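Local coordinates for sterol regulatory element-binding protein cleavage-activating protein (Schizosaccharomyces pombe, PDB 4YHC), which escorts the transcription factor precursor Sre1 for processing when sterol or oxygen is low, this chain being its WD40 domain, at residues A[171-176]-A[192-197]; A[175-180]-A[225-230]. The protein carries 9 engineered substitutions. One frame throughout, in Å; residues are numbered along the deposited sequence.

Contact 1 of 2, residues A[171-176]-A[192-197]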
loop_
_atom_site.group_PDB
_atom_site.type_symbol
_atom_site.label_atom_id
_atom_site.label_comp_id
_atom_site.label_asym_id
_atom_site.label_seq_id
_atom_site.Cartn_x
_atom_site.Cartn_y
_atom_site.Cartn_z
ATOM N N LEU A 171 -5.003 -17.685 -16.692
ATOM C CA LEU A 171 -4.442 -18.589 -15.728
ATOM C C LEU A 171 -5.393 -19.780 -15.571
ATOM O O LEU A 171 -6.589 -19.652 -15.743
ATOM C CB LEU A 171 -4.261 -17.870 -14.382
ATOM C CG LEU A 171 -2.893 -17.239 -14.125
ATOM C CD1 LEU A 171 -2.358 -16.397 -15.273
ATOM C CD2 LEU A 171 -2.955 -16.417 -12.849
ATOM N N SER A 172 -4.836 -20.895 -15.140
ATOM C CA SER A 172 -5.548 -22.148 -14.982
ATOM C C SER A 172 -6.366 -22.216 -13.711
ATOM O O SER A 172 -7.064 -23.201 -13.502
ATOM C CB SER A 172 -4.526 -23.281 -14.910
ATOM O OG SER A 172 -3.583 -23.139 -15.961
ATOM N N SER A 173 -6.273 -21.210 -12.848
ATOM C CA SER A 173 -7.085 -21.185 -11.643
ATOM C C SER A 173 -7.592 -19.758 -11.286
ATOM O O SER A 173 -7.084 -18.763 -11.790
ATOM C CB SER A 173 -6.241 -21.800 -10.525
ATOM O OG SER A 173 -6.892 -21.744 -9.266
ATOM N N PRO A 174 -8.596 -19.650 -10.409
ATOM C CA PRO A 174 -8.972 -18.303 -9.992
ATOM C C PRO A 174 -7.897 -17.610 -9.126
ATOM O O PRO A 174 -7.185 -18.246 -8.363
ATOM C CB PRO A 174 -10.263 -18.515 -9.169
ATOM C CG PRO A 174 -10.681 -19.944 -9.404
ATOM C CD PRO A 174 -9.384 -20.668 -9.690
ATOM N N ILE A 175 -7.820 -16.295 -9.277
ATOM C CA ILE A 175 -6.790 -15.489 -8.663
ATOM C C ILE A 175 -7.256 -14.986 -7.327
ATOM O O ILE A 175 -8.191 -14.255 -7.245
ATOM C CB ILE A 175 -6.391 -14.353 -9.620
ATOM C CG1 ILE A 175 -5.631 -14.990 -10.760
ATOM C CG2 ILE A 175 -5.517 -13.280 -8.942
ATOM C CD1 ILE A 175 -5.239 -14.059 -11.880
ATOM N N ILE A 176 -6.571 -15.364 -6.273
ATOM C CA ILE A 176 -6.832 -14.832 -4.917
ATOM C C ILE A 176 -6.277 -13.385 -4.761
ATOM O O ILE A 176 -6.866 -12.556 -4.097
ATOM C CB ILE A 176 -6.136 -15.739 -3.863
ATOM C CG1 ILE A 176 -6.646 -17.188 -3.941
ATOM C CG2 ILE A 176 -6.368 -15.241 -2.450
ATOM C CD1 ILE A 176 -5.848 -18.131 -3.055
ATOM N N LEU A 192 -1.325 -14.981 -7.082
ATOM C CA LEU A 192 -1.472 -16.149 -6.228
ATOM C C LEU A 192 -2.810 -16.720 -6.606
ATOM O O LEU A 192 -3.828 -15.998 -6.558
ATOM C CB LEU A 192 -1.466 -15.756 -4.746
ATOM C CG LEU A 192 -1.856 -16.881 -3.737
ATOM C CD1 LEU A 192 -0.873 -18.023 -3.872
ATOM C CD2 LEU A 192 -1.810 -16.316 -2.340
ATOM N N THR A 193 -2.819 -17.975 -7.077
ATOM C CA THR A 193 -4.093 -18.624 -7.471
ATOM C C THR A 193 -4.559 -19.625 -6.421
ATOM O O THR A 193 -3.785 -20.021 -5.560
ATOM C CB THR A 193 -3.963 -19.388 -8.790
ATOM O OG1 THR A 193 -2.883 -20.278 -8.671
ATOM C CG2 THR A 193 -3.632 -18.471 -9.931
ATOM N N GLU A 194 -5.835 -19.976 -6.488
ATOM C CA GLU A 194 -6.435 -21.023 -5.610
ATOM C C GLU A 194 -5.701 -22.362 -5.586
ATOM O O GLU A 194 -5.806 -23.090 -4.622
ATOM C CB GLU A 194 -7.888 -21.261 -5.948
ATOM C CG GLU A 194 -8.785 -20.070 -5.641
ATOM C CD GLU A 194 -10.256 -20.342 -5.947
ATOM O OE1 GLU A 194 -10.613 -21.510 -6.244
ATOM O OE2 GLU A 194 -11.067 -19.380 -5.894
ATOM N N SER A 195 -4.944 -22.651 -6.636
ATOM C CA SER A 195 -4.045 -23.792 -6.694
ATOM C C SER A 195 -2.902 -23.740 -5.737
ATOM O O SER A 195 -2.185 -24.724 -5.618
ATOM C CB SER A 195 -3.392 -23.851 -8.077
ATOM O OG SER A 195 -4.236 -23.254 -9.035
ATOM N N GLY A 196 -2.640 -22.578 -5.141
ATOM C CA GLY A 196 -1.457 -22.436 -4.323
ATOM C C GLY A 196 -0.207 -22.037 -5.076
ATOM O O GLY A 196 0.830 -21.785 -4.456
ATOM N N GLU A 197 -0.292 -21.918 -6.396
ATOM C CA GLU A 197 0.865 -21.466 -7.189
ATOM C C GLU A 197 0.951 -19.936 -7.220
ATOM O O GLU A 197 -0.055 -19.227 -7.211
ATOM C CB GLU A 197 0.756 -21.995 -8.623
ATOM C CG GLU A 197 0.577 -23.517 -8.728
ATOM C CD GLU A 197 0.090 -24.000 -10.105
ATOM O OE1 GLU A 197 -1.138 -23.956 -10.425
ATOM O OE2 GLU A 197 0.948 -24.455 -10.870
#

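Contact 2 of 2, residues A[175-180]-A[225-230]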
loop_
_atom_site.group_PDB
_atom_site.type_symbol
_atom_site.label_atom_id
_atom_site.label_comp_id
_atom_site.label_asym_id
_atom_site.label_seq_id
_atom_site.Cartn_x
_atom_site.Cartn_y
_atom_site.Cartn_z
ATOM N N ILE A 175 -7.820 -16.295 -9.277
ATOM C CA ILE A 175 -6.790 -15.489 -8.663
ATOM C C ILE A 175 -7.256 -14.986 -7.327
ATOM O O ILE A 175 -8.191 -14.255 -7.245
ATOM C CB ILE A 175 -6.391 -14.353 -9.620
ATOM C CG1 ILE A 175 -5.631 -14.990 -10.760
ATOM C CG2 ILE A 175 -5.517 -13.280 -8.942
ATOM C CD1 ILE A 175 -5.239 -14.059 -11.880
ATOM N N ILE A 176 -6.571 -15.364 -6.273
ATOM C CA ILE A 176 -6.832 -14.832 -4.917
ATOM C C ILE A 176 -6.277 -13.385 -4.761
ATOM O O ILE A 176 -6.866 -12.556 -4.097
ATOM C CB ILE A 176 -6.136 -15.739 -3.863
ATOM C CG1 ILE A 176 -6.646 -17.188 -3.941
ATOM C CG2 ILE A 176 -6.368 -15.241 -2.450
ATOM C CD1 ILE A 176 -5.848 -18.131 -3.055
ATOM N N LYS A 177 -5.137 -13.090 -5.379
ATOM C CA LYS A 177 -4.412 -11.852 -5.092
ATOM C C LYS A 177 -3.417 -11.609 -6.214
ATOM O O LYS A 177 -2.700 -12.530 -6.603
ATOM C CB LYS A 177 -3.671 -12.040 -3.768
ATOM C CG LYS A 177 -2.645 -10.998 -3.403
ATOM C CD LYS A 177 -3.305 -9.685 -3.080
ATOM C CE LYS A 177 -2.310 -8.696 -2.510
ATOM N NZ LYS A 177 -2.453 -8.638 -1.057
ATOM N N SER A 178 -3.389 -10.401 -6.746
ATOM C CA SER A 178 -2.399 -10.053 -7.749
ATOM C C SER A 178 -1.714 -8.795 -7.301
ATOM O O SER A 178 -2.323 -7.971 -6.678
ATOM C CB SER A 178 -3.038 -9.894 -9.113
ATOM O OG SER A 178 -4.027 -8.866 -9.051
ATOM N N ILE A 179 -0.437 -8.676 -7.641
ATOM C CA ILE A 179 0.334 -7.489 -7.397
ATOM C C ILE A 179 1.247 -7.165 -8.556
ATOM O O ILE A 179 1.610 -8.039 -9.411
ATOM C CB ILE A 179 1.233 -7.620 -6.178
ATOM C CG1 ILE A 179 2.202 -8.795 -6.356
ATOM C CG2 ILE A 179 0.364 -7.728 -4.944
ATOM C CD1 ILE A 179 3.247 -8.932 -5.258
ATOM N N SER A 180 1.589 -5.898 -8.620
ATOM C CA SER A 180 2.548 -5.412 -9.634
ATOM C C SER A 180 3.908 -5.234 -9.008
ATOM O O SER A 180 4.011 -4.774 -7.887
ATOM C CB SER A 180 2.023 -4.127 -10.249
ATOM O OG SER A 180 2.459 -3.034 -9.556
ATOM N N LYS A 225 -1.050 -18.044 1.572
ATOM C CA LYS A 225 -2.045 -17.117 2.121
ATOM C C LYS A 225 -1.980 -15.719 1.477
ATOM O O LYS A 225 -2.988 -14.982 1.478
ATOM C CB LYS A 225 -1.832 -17.001 3.626
ATOM C CG LYS A 225 -2.051 -18.291 4.427
ATOM C CD LYS A 225 -3.501 -18.724 4.283
ATOM C CE LYS A 225 -3.967 -19.808 5.273
ATOM N NZ LYS A 225 -3.866 -19.379 6.672
ATOM N N ASP A 226 -0.806 -15.327 0.971
ATOM C CA ASP A 226 -0.682 -13.963 0.446
ATOM C C ASP A 226 0.665 -13.809 -0.266
ATOM O O ASP A 226 1.606 -14.588 -0.104
ATOM C CB ASP A 226 -0.771 -12.910 1.578
ATOM C CG ASP A 226 -1.509 -11.626 1.139
ATOM O OD1 ASP A 226 -1.673 -11.410 -0.111
ATOM O OD2 ASP A 226 -1.887 -10.811 2.041
ATOM N N ILE A 227 0.712 -12.772 -1.060
ATOM C CA ILE A 227 1.956 -12.317 -1.693
ATOM C C ILE A 227 2.056 -10.820 -1.563
ATOM O O ILE A 227 1.033 -10.109 -1.575
ATOM C CB ILE A 227 2.050 -12.726 -3.180
ATOM C CG1 ILE A 227 0.884 -12.225 -4.037
ATOM C CG2 ILE A 227 2.147 -14.205 -3.312
ATOM C CD1 ILE A 227 1.054 -12.588 -5.510
ATOM N N TYR A 228 3.291 -10.302 -1.439
ATOM C CA TYR A 228 3.452 -8.850 -1.285
ATOM C C TYR A 228 4.812 -8.532 -1.889
ATOM O O TYR A 228 5.753 -9.311 -1.730
ATOM C CB TYR A 228 3.385 -8.410 0.196
ATOM C CG TYR A 228 3.336 -6.905 0.370
ATOM C CD1 TYR A 228 4.526 -6.172 0.443
ATOM C CD2 TYR A 228 2.139 -6.206 0.419
ATOM C CE1 TYR A 228 4.523 -4.792 0.556
ATOM C CE2 TYR A 228 2.147 -4.784 0.588
ATOM C CZ TYR A 228 3.351 -4.134 0.619
ATOM O OH TYR A 228 3.485 -2.796 0.762
ATOM N N GLY A 229 4.917 -7.435 -2.598
ATOM C CA GLY A 229 6.189 -7.112 -3.330
ATOM C C GLY A 229 6.887 -5.862 -2.812
ATOM O O GLY A 229 6.233 -4.954 -2.311
ATOM N N ILE A 230 8.205 -5.832 -2.837
ATOM C CA ILE A 230 8.969 -4.541 -2.679
ATOM C C ILE A 230 9.630 -4.388 -4.045
ATOM O O ILE A 230 10.639 -5.041 -4.361
ATOM C CB ILE A 230 10.030 -4.591 -1.616
ATOM C CG1 ILE A 230 9.475 -5.184 -0.345
ATOM C CG2 ILE A 230 10.784 -3.266 -1.432
ATOM C CD1 ILE A 230 9.058 -4.228 0.666
#

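Contact 1 of 2, residues A[171-176]-A[192-197]
P174 to I176 pair with L192 to E194 at the open end of the beta hairpin formed by strands 175-182 and 187-193. I175 and T193 make an antiparallel non-hydrogen-bonded pair, with their CA atoms 4.3 Å apart. A backbone bond lies on each side of this pair. E194 N reaches P174 O at 2.9 Å and meets it almost head-on, with a C=O...N angle of 172°. I176 N gives its hydrogen to L192 O at 2.8 Å, in the carbonyl plane but with a bent N-H...O angle of 136°. P174 O also receives a CA-H...O contact from T193 CA.

The two strands are the first pair of the four-stranded antiparallel blade of the predicted fourth WD repeat. Past T193 the chain leaves strand 187-193 through a type I turn to G196. S173 lies beside this turn, and its OG accepts a weak bond from S195 N.

T193 and I175 lie on the same face of the sheet. T193 CG2, anti to its own carbonyl carbon, touches L171 CD2 of the preceding loop at 3.6 Å. The I175 CG1 branch is a looser neighbour. E194 is extended beyond CG and crosses the P174 ring at about a right angle, with its CD 3.5 Å from P174 CG. An alanine here would keep CB beside E194 OE2 but take away CG and CD, so the carboxylate would probably lose most of the ring edge it lies against and be freer to turn. I176 CG1 meets E194 CG at 4.0 Å, while its CD1 meets L192 CG.

Contact 2 of 2, residues A[175-180]-A[225-230]
K177 and I179 both direct their side chains from strand 177-180 toward strand 226-230. The K177 chain leaves with CG anti to the backbone N (chi1 168°) and then bends at chi2. This carries it alongside I227, running in the opposite direction, with K177 CG 3.8 Å from I227 CG1. The ammonium group ends beside D226, which crosses the lysine obliquely. K177 NZ and D226 OD1 form a salt bridge at 3.0 Å, on the syn lone pair of OD1.

I227 N also bonds to D226 OD1, at 2.9 Å. It comes from the anti side, 32° out of the carboxylate plane. OD1 is therefore gripped by two donors, while OD2 is hydrogen-bonded to F268 N. Together these bonds hold the buried carboxylate in a fixed rotation, and the positive lysine would be expected to favour its ionised form. K177 NZ has a further weak bond to N266 OD1.

I179 carries the apolar half. Its CG1 meets I227 CD1 at 4.1 Å as the two side chains cross obliquely. I179 CD1 reaches past I227 to the opposing backbone, 3.5 Å from G229 N.

The strands run almost parallel, 6° apart, with their axes 7.2 Å from each other at closest approach. No backbone hydrogen bond joins them, so side chains make the bridge. Strands 175-182 and 226-230 each begin a four-stranded antiparallel sheet. Two such first strands, side by side and joined through side chains, are characteristic of neighbouring blades around the centre of a WD40 beta-propeller.

How the contacts relate
The two contacts share I175 and I176, and their centres lie 11 Å apart. Contact 1 joins two strands inside one blade, whereas contact 2 joins that blade to the next. The chain turns a corner at I176 between them. L192 links the two: its N lies 2.9 Å from K177 O, probably hydrogen-bonded. I176 and K177 both face L192, which makes a classic beta bulge. L192 also packs on the neighbouring blade, with its CD2 3.6 Å from D226 N. Contact 2 is nearer the centre of the chain, about 12 Å between centres against 22 Å for contact 1. Both lie in the region thought, by similarity, to interact with Sre1.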